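Long-range contacts in putative glutathione S-transferase (Corynebacterium glutamicum, PDB 3M1G), which probably acts as a glutathione transferase of the omega-like, ECM4-like group: residues Val57-Tyr62 with Glu164-Phe168; Arg80-Glu86 with Gly346-Glu352. All blocks are in the same frame, centred on the assembly; numbering follows the deposited sequence.

Contact 1. Residues Val57-Tyr62 with Glu164-Phe168; sequences VEAGRY and EWKQF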
ATOM      1  N   VAL A  57      13.638  42.915   1.324  1.00 20.01           N
ATOM      2  CA  VAL A  57      12.530  42.518   0.420  1.00 20.12           C
ATOM      3  C   VAL A  57      12.451  43.552  -0.713  1.00 21.09           C
ATOM      4  O   VAL A  57      12.561  44.764  -0.472  1.00 22.05           O
ATOM      5  CB  VAL A  57      11.191  42.386   1.122  1.00 20.22           C
ATOM      6  CG1 VAL A  57      11.225  41.283   2.210  1.00 17.49           C
ATOM      7  CG2 VAL A  57      10.743  43.734   1.730  1.00 25.24           C
ATOM      8  N   GLU A  58      12.418  43.052  -1.946  1.00 21.48           N
ATOM      9  CA  GLU A  58      12.188  43.831  -3.137  1.00 21.48           C
ATOM     10  C   GLU A  58      11.838  42.905  -4.284  1.00 20.65           C
ATOM     11  O   GLU A  58      12.213  41.730  -4.268  1.00 21.03           O
ATOM     12  CB  GLU A  58      13.416  44.683  -3.514  1.00 22.45           C
ATOM     13  CG  GLU A  58      14.680  43.894  -3.713  1.00 22.05           C
ATOM     14  CD  GLU A  58      15.892  44.777  -3.995  1.00 22.29           C
ATOM     15  OE1 GLU A  58      16.112  45.175  -5.168  1.00 21.02           O
ATOM     16  OE2 GLU A  58      16.666  45.026  -3.027  1.00 20.32           O
ATOM     17  N   ALA A  59      11.124  43.451  -5.270  1.00 19.40           N
ATOM     18  CA  ALA A  59      10.677  42.712  -6.412  1.00 20.27           C
ATOM     19  C   ALA A  59      11.826  42.510  -7.392  1.00 20.91           C
ATOM     20  O   ALA A  59      12.651  43.403  -7.595  1.00 20.24           O
ATOM     21  CB  ALA A  59       9.496  43.468  -7.144  1.00 19.94           C
ATOM     22  N   GLY A  60      11.827  41.372  -8.064  1.00 20.65           N
ATOM     23  CA  GLY A  60      12.739  41.180  -9.191  1.00 21.85           C
ATOM     24  C   GLY A  60      14.193  40.928  -8.779  1.00 21.85           C
ATOM     25  O   GLY A  60      15.065  41.024  -9.620  1.00 22.20           O
ATOM     26  N   ARG A  61      14.471  40.645  -7.507  1.00 20.00           N
ATOM     27  CA  ARG A  61      15.862  40.407  -7.097  1.00 20.10           C
ATOM     28  C   ARG A  61      16.153  38.909  -6.828  1.00 19.86           C
ATOM     29  O   ARG A  61      17.276  38.451  -7.055  1.00 19.02           O
ATOM     30  CB  ARG A  61      16.219  41.213  -5.853  1.00 20.35           C
ATOM     31  CG  ARG A  61      17.713  41.139  -5.444  1.00 20.16           C
ATOM     32  CD  ARG A  61      18.054  42.175  -4.388  1.00 20.81           C
ATOM     33  NE  ARG A  61      19.441  42.069  -3.900  1.00 20.72           N
ATOM     34  CZ  ARG A  61      20.012  42.929  -3.062  1.00 22.60           C
ATOM     35  NH1 ARG A  61      19.332  43.981  -2.573  1.00 22.75           N
ATOM     36  NH2 ARG A  61      21.259  42.737  -2.668  1.00 23.56           N
ATOM     37  N   TYR A  62      15.155  38.187  -6.349  1.00 19.30           N
ATOM     38  CA  TYR A  62      15.352  36.824  -5.860  1.00 20.14           C
ATOM     39  C   TYR A  62      14.549  35.775  -6.626  1.00 21.51           C
ATOM     40  O   TYR A  62      13.463  36.052  -7.186  1.00 20.60           O
ATOM     41  CB  TYR A  62      14.969  36.736  -4.378  1.00 19.60           C
ATOM     42  CG  TYR A  62      15.563  37.801  -3.520  1.00 19.55           C
ATOM     43  CD1 TYR A  62      16.906  37.760  -3.162  1.00 20.57           C
ATOM     44  CD2 TYR A  62      14.786  38.903  -3.102  1.00 19.95           C
ATOM     45  CE1 TYR A  62      17.455  38.734  -2.383  1.00 21.09           C
ATOM     46  CE2 TYR A  62      15.310  39.886  -2.327  1.00 18.79           C
ATOM     47  CZ  TYR A  62      16.652  39.826  -1.971  1.00 22.04           C
ATOM     48  OH  TYR A  62      17.193  40.812  -1.178  1.00 20.04           O
ATOM     49  N   GLU A 164       7.271  39.154   6.266  1.00 21.93           N
ATOM     50  CA  GLU A 164       8.224  40.186   5.786  1.00 21.67           C
ATOM     51  C   GLU A 164       7.815  40.744   4.428  1.00 21.53           C
ATOM     52  O   GLU A 164       8.113  41.904   4.112  1.00 20.76           O
ATOM     53  CB  GLU A 164       9.623  39.605   5.669  1.00 22.24           C
ATOM     54  CG  GLU A 164      10.220  39.113   7.002  1.00 21.35           C
ATOM     55  CD  GLU A 164      10.213  40.168   8.092  1.00 24.50           C
ATOM     56  OE1 GLU A 164      10.480  41.386   7.825  1.00 21.48           O
ATOM     57  OE2 GLU A 164       9.949  39.758   9.239  1.00 25.94           O
ATOM     58  N   TRP A 165       7.119  39.926   3.638  1.00 20.66           N
ATOM     59  CA  TRP A 165       6.772  40.276   2.246  1.00 19.72           C
ATOM     60  C   TRP A 165       5.370  40.819   2.109  1.00 19.76           C
ATOM     61  O   TRP A 165       4.873  40.966   1.006  1.00 19.51           O
ATOM     62  CB  TRP A 165       6.945  39.037   1.331  1.00 19.27           C
ATOM     63  CG  TRP A 165       8.360  38.654   1.038  1.00 18.30           C
ATOM     64  CD1 TRP A 165       9.187  37.849   1.791  1.00 19.40           C
ATOM     65  CD2 TRP A 165       9.130  39.044  -0.107  1.00 19.60           C
ATOM     66  NE1 TRP A 165      10.409  37.736   1.182  1.00 19.74           N
ATOM     67  CE2 TRP A 165      10.398  38.452   0.013  1.00 19.34           C
ATOM     68  CE3 TRP A 165       8.863  39.843  -1.228  1.00 22.48           C
ATOM     69  CZ2 TRP A 165      11.400  38.641  -0.935  1.00 21.31           C
ATOM     70  CZ3 TRP A 165       9.847  40.029  -2.167  1.00 19.83           C
ATOM     71  CH2 TRP A 165      11.109  39.437  -2.016  1.00 21.82           C
ATOM     72  N   LYS A 166       4.732  41.170   3.224  1.00 21.37           N
ATOM     73  CA  LYS A 166       3.353  41.626   3.256  1.00 22.40           C
ATOM     74  C   LYS A 166       2.975  42.695   2.246  1.00 21.66           C
ATOM     75  O   LYS A 166       1.866  42.668   1.675  1.00 20.15           O
ATOM     76  CB  LYS A 166       3.049  42.236   4.642  1.00 25.21           C
ATOM     77  CG  LYS A 166       2.114  41.479   5.511  1.00 32.88           C
ATOM     78  CD  LYS A 166       2.115  42.037   6.995  1.00 41.00           C
ATOM     79  CE  LYS A 166       1.660  40.942   8.016  1.00 45.39           C
ATOM     80  NZ  LYS A 166       2.084  41.257   9.430  1.00 45.11           N
ATOM     81  N   GLN A 167       3.851  43.678   2.051  1.00 20.03           N
ATOM     82  CA  GLN A 167       3.497  44.758   1.115  1.00 20.80           C
ATOM     83  C   GLN A 167       3.527  44.301  -0.318  1.00 20.27           C
ATOM     84  O   GLN A 167       3.047  45.013  -1.158  1.00 19.96           O
ATOM     85  CB  GLN A 167       4.417  45.971   1.293  1.00 21.94           C
ATOM     86  CG  GLN A 167       4.390  46.548   2.708  1.00 24.01           C
ATOM     87  CD  GLN A 167       2.974  46.849   3.259  1.00 31.59           C
ATOM     88  OE1 GLN A 167       2.736  46.607   4.445  1.00 40.08           O
ATOM     89  NE2 GLN A 167       2.056  47.379   2.424  1.00 31.16           N
ATOM     90  N   PHE A 168       4.053  43.111  -0.603  1.00 20.08           N
ATOM     91  CA  PHE A 168       4.056  42.568  -1.957  1.00 20.56           C
ATOM     92  C   PHE A 168       2.975  41.491  -2.169  1.00 21.71           C
ATOM     93  O   PHE A 168       2.844  40.985  -3.266  1.00 21.69           O
ATOM     94  CB  PHE A 168       5.403  41.956  -2.299  1.00 21.13           C
ATOM     95  CG  PHE A 168       6.557  42.947  -2.294  1.00 21.00           C
ATOM     96  CD1 PHE A 168       7.146  43.332  -1.120  1.00 22.14           C
ATOM     97  CD2 PHE A 168       7.011  43.495  -3.467  1.00 24.52           C
ATOM     98  CE1 PHE A 168       8.179  44.287  -1.103  1.00 24.54           C
ATOM     99  CE2 PHE A 168       8.050  44.409  -3.475  1.00 22.06           C
ATOM    100  CZ  PHE A 168       8.621  44.819  -2.298  1.00 22.75           C
TER
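Val57 lies against the indole of Trp165 beside the thioredoxin-like sheet of a glutathione transferase fold. Residues 57-62 lead from strand 53-56 into strand 62-66 of that sheet. Residues 164-168 follow helix 154-163 and end in a short 3-10 segment. The methyl CG1 of Val57 sits over one indole face, 3.7 Å from the centroid of the five-membered ring of Trp165 and 10° off the ring normal. This is a CH-pi contact. The chi1 of -62° sets CG1 anti to the carbonyl carbon and gives the second methyl, CG2, to the other aromatic residue: Val57 CG2 is 3.9 Å from Phe168 CE1. One valine thus serves two rings with two different branches.

The six-membered end of the indole reaches further along the loop. Trp165 CH2 meets Tyr62 CD2 at the indole edge, 3.9 Å away, with the two side chains running obliquely to each other. The chi1 of Trp165 (-73°) places CG beside its own backbone N, and the indole then extends toward the loop. Phe161 of helix 154-163 packs edge-to-face with the same indole, and Ile35 of strand 34-36 touches Val57, Tyr62 and Trp165.

Phe168 approaches the loop at Glu58 and Ala59, where Phe168 CZ is 3.8 Å from Glu58 CA. Phe168 CE2 also touches the methyl CB of Ala59 at 4.1 Å. A backbone bond from Phe168 N to Trp165 O, 2.8 Å long, ties the residues bearing the two rings. The polar ends point elsewhere: Glu58 OE2 takes Arg61 NH1 and Gly42 N, and Glu164 OE1 takes Ala37 N. At the indole edge the carbonyl oxygen Glu58 O comes to 3.4 Å from Trp165 CH2.

Contact 2. Residues Arg80-Glu86 with Gly346-Glu352; sequences RRLLGLE and GPIPAGE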
ATOM      1  N   ARG A  80       4.018  30.758  -1.818  1.00 21.07           N
ATOM      2  CA  ARG A  80       4.240  31.745  -2.877  1.00 21.37           C
ATOM      3  C   ARG A  80       2.988  31.967  -3.719  1.00 21.94           C
ATOM      4  O   ARG A  80       2.618  33.123  -4.027  1.00 21.20           O
ATOM      5  CB  ARG A  80       5.439  31.373  -3.749  1.00 20.71           C
ATOM      6  CG  ARG A  80       5.743  32.281  -4.943  1.00 20.43           C
ATOM      7  CD  ARG A  80       7.021  31.879  -5.608  1.00 21.42           C
ATOM      8  NE  ARG A  80       7.235  32.464  -6.941  1.00 19.55           N
ATOM      9  CZ  ARG A  80       6.817  31.937  -8.094  1.00 20.96           C
ATOM     10  NH1 ARG A  80       6.105  30.813  -8.139  1.00 20.84           N
ATOM     11  NH2 ARG A  80       7.110  32.550  -9.226  1.00 19.43           N
ATOM     12  N   ARG A  81       2.327  30.877  -4.089  1.00 21.61           N
ATOM     13  CA  ARG A  81       1.080  30.991  -4.827  1.00 21.06           C
ATOM     14  C   ARG A  81      -0.077  31.605  -3.996  1.00 21.21           C
ATOM     15  O   ARG A  81      -0.775  32.517  -4.472  1.00 21.34           O
ATOM     16  CB  ARG A  81       0.687  29.651  -5.418  1.00 21.83           C
ATOM     17  CG  ARG A  81      -0.642  29.676  -6.185  1.00 20.93           C
ATOM     18  CD  ARG A  81      -0.687  28.721  -7.351  1.00 23.47           C
ATOM     19  NE  ARG A  81      -2.006  28.797  -7.972  1.00 24.57           N
ATOM     20  CZ  ARG A  81      -2.422  29.810  -8.737  1.00 23.90           C
ATOM     21  NH1 ARG A  81      -1.614  30.834  -9.048  1.00 23.34           N
ATOM     22  NH2 ARG A  81      -3.647  29.786  -9.223  1.00 23.25           N
ATOM     23  N   LEU A  82      -0.293  31.116  -2.780  1.00 19.99           N
ATOM     24  CA  LEU A  82      -1.385  31.594  -1.973  1.00 20.71           C
ATOM     25  C   LEU A  82      -1.283  33.094  -1.743  1.00 20.42           C
ATOM     26  O   LEU A  82      -2.292  33.801  -1.803  1.00 20.38           O
ATOM     27  CB  LEU A  82      -1.437  30.867  -0.630  1.00 20.99           C
ATOM     28  CG  LEU A  82      -2.015  29.445  -0.611  1.00 20.40           C
ATOM     29  CD1 LEU A  82      -1.833  28.853   0.783  1.00 19.21           C
ATOM     30  CD2 LEU A  82      -3.494  29.481  -1.005  1.00 18.18           C
ATOM     31  N   LEU A  83      -0.057  33.582  -1.506  1.00 19.80           N
ATOM     32  CA  LEU A  83       0.149  34.989  -1.175  1.00 19.66           C
ATOM     33  C   LEU A  83       0.240  35.923  -2.368  1.00 20.54           C
ATOM     34  O   LEU A  83       0.191  37.136  -2.182  1.00 21.53           O
ATOM     35  CB  LEU A  83       1.398  35.156  -0.307  1.00 18.48           C
ATOM     36  CG  LEU A  83       1.282  34.405   1.039  1.00 19.53           C
ATOM     37  CD1 LEU A  83       2.624  34.555   1.798  1.00 17.93           C
ATOM     38  CD2 LEU A  83       0.108  34.914   1.885  1.00 17.77           C
ATOM     39  N   GLY A  84       0.411  35.379  -3.570  1.00 20.20           N
ATOM     40  CA  GLY A  84       0.537  36.200  -4.773  1.00 20.54           C
ATOM     41  C   GLY A  84       1.908  36.824  -4.905  1.00 20.85           C
ATOM     42  O   GLY A  84       2.027  37.995  -5.285  1.00 20.74           O
ATOM     43  N   LEU A  85       2.940  36.049  -4.575  1.00 19.77           N
ATOM     44  CA  LEU A  85       4.309  36.473  -4.725  1.00 20.74           C
ATOM     45  C   LEU A  85       4.924  35.979  -6.028  1.00 21.63           C
ATOM     46  O   LEU A  85       6.117  36.193  -6.258  1.00 21.59           O
ATOM     47  CB  LEU A  85       5.164  36.052  -3.524  1.00 20.25           C
ATOM     48  CG  LEU A  85       4.774  36.669  -2.187  1.00 21.65           C
ATOM     49  CD1 LEU A  85       5.585  36.075  -1.040  1.00 17.95           C
ATOM     50  CD2 LEU A  85       4.942  38.247  -2.240  1.00 17.83           C
ATOM     51  N   GLU A  86       4.109  35.398  -6.917  1.00 22.17           N
ATOM     52  CA  GLU A  86       4.625  34.816  -8.153  1.00 23.47           C
ATOM     53  C   GLU A  86       5.191  35.864  -9.122  1.00 24.07           C
ATOM     54  O   GLU A  86       6.094  35.561  -9.911  1.00 23.95           O
ATOM     55  CB  GLU A  86       3.523  34.013  -8.885  1.00 24.14           C
ATOM     56  CG  GLU A  86       3.066  32.764  -8.123  1.00 25.51           C
ATOM     57  CD  GLU A  86       1.702  32.221  -8.561  1.00 27.56           C
ATOM     58  OE1 GLU A  86       0.830  33.027  -8.923  1.00 30.53           O
ATOM     59  OE2 GLU A  86       1.502  30.988  -8.554  1.00 27.82           O
ATOM     60  N   GLY A 346      -4.623  34.486  -8.538  1.00 24.99           N
ATOM     61  CA  GLY A 346      -4.900  34.662  -9.963  1.00 25.06           C
ATOM     62  C   GLY A 346      -4.356  33.499 -10.761  1.00 25.38           C
ATOM     63  O   GLY A 346      -3.734  32.595 -10.197  1.00 25.66           O
ATOM     64  N   PRO A 347      -4.565  33.517 -12.089  1.00 25.85           N
ATOM     65  CA  PRO A 347      -4.143  32.418 -12.957  1.00 26.02           C
ATOM     66  C   PRO A 347      -2.664  32.042 -12.758  1.00 25.93           C
ATOM     67  O   PRO A 347      -1.810  32.919 -12.635  1.00 25.00           O
ATOM     68  CB  PRO A 347      -4.388  32.974 -14.368  1.00 26.90           C
ATOM     69  CG  PRO A 347      -5.454  34.092 -14.171  1.00 26.26           C
ATOM     70  CD  PRO A 347      -5.069  34.679 -12.853  1.00 26.14           C
ATOM     71  N   ILE A 348      -2.362  30.747 -12.718  1.00 25.99           N
ATOM     72  CA  ILE A 348      -0.986  30.297 -12.433  1.00 26.42           C
ATOM     73  C   ILE A 348      -0.056  30.759 -13.591  1.00 26.21           C
ATOM     74  O   ILE A 348      -0.449  30.729 -14.738  1.00 25.08           O
ATOM     75  CB  ILE A 348      -0.969  28.756 -12.203  1.00 27.27           C
ATOM     76  CG1 ILE A 348       0.269  28.331 -11.402  1.00 29.46           C
ATOM     77  CG2 ILE A 348      -1.104  27.998 -13.544  1.00 27.70           C
ATOM     78  CD1 ILE A 348       0.087  27.025 -10.616  1.00 29.71           C
ATOM     79  N   PRO A 349       1.147  31.266 -13.294  1.00 26.12           N
ATOM     80  CA  PRO A 349       1.905  31.807 -14.435  1.00 25.85           C
ATOM     81  C   PRO A 349       2.330  30.770 -15.476  1.00 25.90           C
ATOM     82  O   PRO A 349       2.495  29.565 -15.157  1.00 24.31           O
ATOM     83  CB  PRO A 349       3.128  32.460 -13.759  1.00 26.92           C
ATOM     84  CG  PRO A 349       2.616  32.824 -12.354  1.00 26.96           C
ATOM     85  CD  PRO A 349       1.768  31.628 -12.001  1.00 26.62           C
ATOM     86  N   ALA A 350       2.468  31.230 -16.719  1.00 25.53           N
ATOM     87  CA  ALA A 350       2.807  30.373 -17.843  1.00 25.85           C
ATOM     88  C   ALA A 350       4.138  29.714 -17.535  1.00 25.90           C
ATOM     89  O   ALA A 350       5.085  30.392 -17.157  1.00 26.78           O
ATOM     90  CB  ALA A 350       2.884  31.189 -19.186  1.00 26.68           C
ATOM     91  N   GLY A 351       4.210  28.397 -17.643  1.00 25.21           N
ATOM     92  CA  GLY A 351       5.444  27.694 -17.295  1.00 25.36           C
ATOM     93  C   GLY A 351       5.454  27.149 -15.868  1.00 25.23           C
ATOM     94  O   GLY A 351       6.258  26.262 -15.540  1.00 25.89           O
ATOM     95  N   GLU A 352       4.559  27.629 -15.014  1.00 24.41           N
ATOM     96  CA  GLU A 352       4.547  27.150 -13.628  1.00 24.22           C
ATOM     97  C   GLU A 352       3.419  26.163 -13.358  1.00 23.69           C
ATOM     98  O   GLU A 352       3.284  25.723 -12.236  1.00 22.02           O
ATOM     99  CB  GLU A 352       4.452  28.311 -12.616  1.00 24.52           C
ATOM    100  CG  GLU A 352       5.488  29.395 -12.792  1.00 24.90           C
ATOM    101  CD  GLU A 352       5.559  30.386 -11.614  1.00 26.31           C
ATOM    102  OE1 GLU A 352       4.908  30.192 -10.547  1.00 27.44           O
ATOM    103  OE2 GLU A 352       6.291  31.374 -11.768  1.00 24.24           O
TER
HETATM  104  O   HOH W   1       3.210  28.914  -8.829  1.00 27.67           O
HETATM  105  O   HOH W   2       5.862  33.934 -12.608  1.00 40.73           O
HETATM  106  O   HOH W   3      -0.767  34.402 -10.618  1.00 46.82           O
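Arg80 and Glu352 meet end-on in a two-pronged salt bridge. Arg80 NH1 bonds Glu352 OE1 at 2.8 Å, and Arg80 NH2 bonds Glu352 OE2 at 2.9 Å with a nearly straight N-H...O angle of 177°. Both oxygens are met on their syn sides, and the two planes are turned 26° apart. Glu86 CA lies over one face of this guanidinium, and Arg80 NE bonds Ile89 O, which further fixes its rotation.

Arg81 makes the second grip. Arg81 NH1 and NH2 both point at Gly346 O, each at 3.0 Å, while NH1 also reaches Glu86 OE2. Its NE pairs with Asp291. Ile348 crosses this side chain at about a right angle, with Ile348 CD1 3.8 Å from Arg81 CD and over one guanidinium face. Glu86 crosses Pro349 in the same way, with Glu86 CD 3.5 Å from Pro349 CD.

Both arginines belong to the last turn of helix 71-83 of the thioredoxin-like domain, which ends at Gly84 in a Schellman motif. The partner is a C-terminal loop with a type II beta turn from Pro349 to Glu352.

The looser side is watery. Glu86 OE2 stays 4.0 Å from Glu352 OE1. One water donates to both oxygens and probably eases their repulsion. A second joins Glu86 O to Glu352 OE2. Near the exposed Gly346 and Pro347, a third water links Glu86 OE1 to Pro347 O.

Contact 1 is mainly apolar and aromatic, with Trp165 and Tyr62 buried and Ala59 exposed. Contact 2 is mainly ionic and water-bridged: its arginines are buried, while much of the C-terminal loop is exposed. Both are partly buried and involve the thioredoxin-like domain, but at different elements. Contact 1 joins the lead-in to strand 62-66 with the loop after helix 154-163; contact 2 joins the end of helix 71-83 with a loop far along the chain. Their centres lie 14 Å apart. They touch through Leu85 of segment 80-86: Leu85 CD2 is 3.6 Å from Phe168 O, and Leu85 CD1 is 4.0 Å from Trp165 CB.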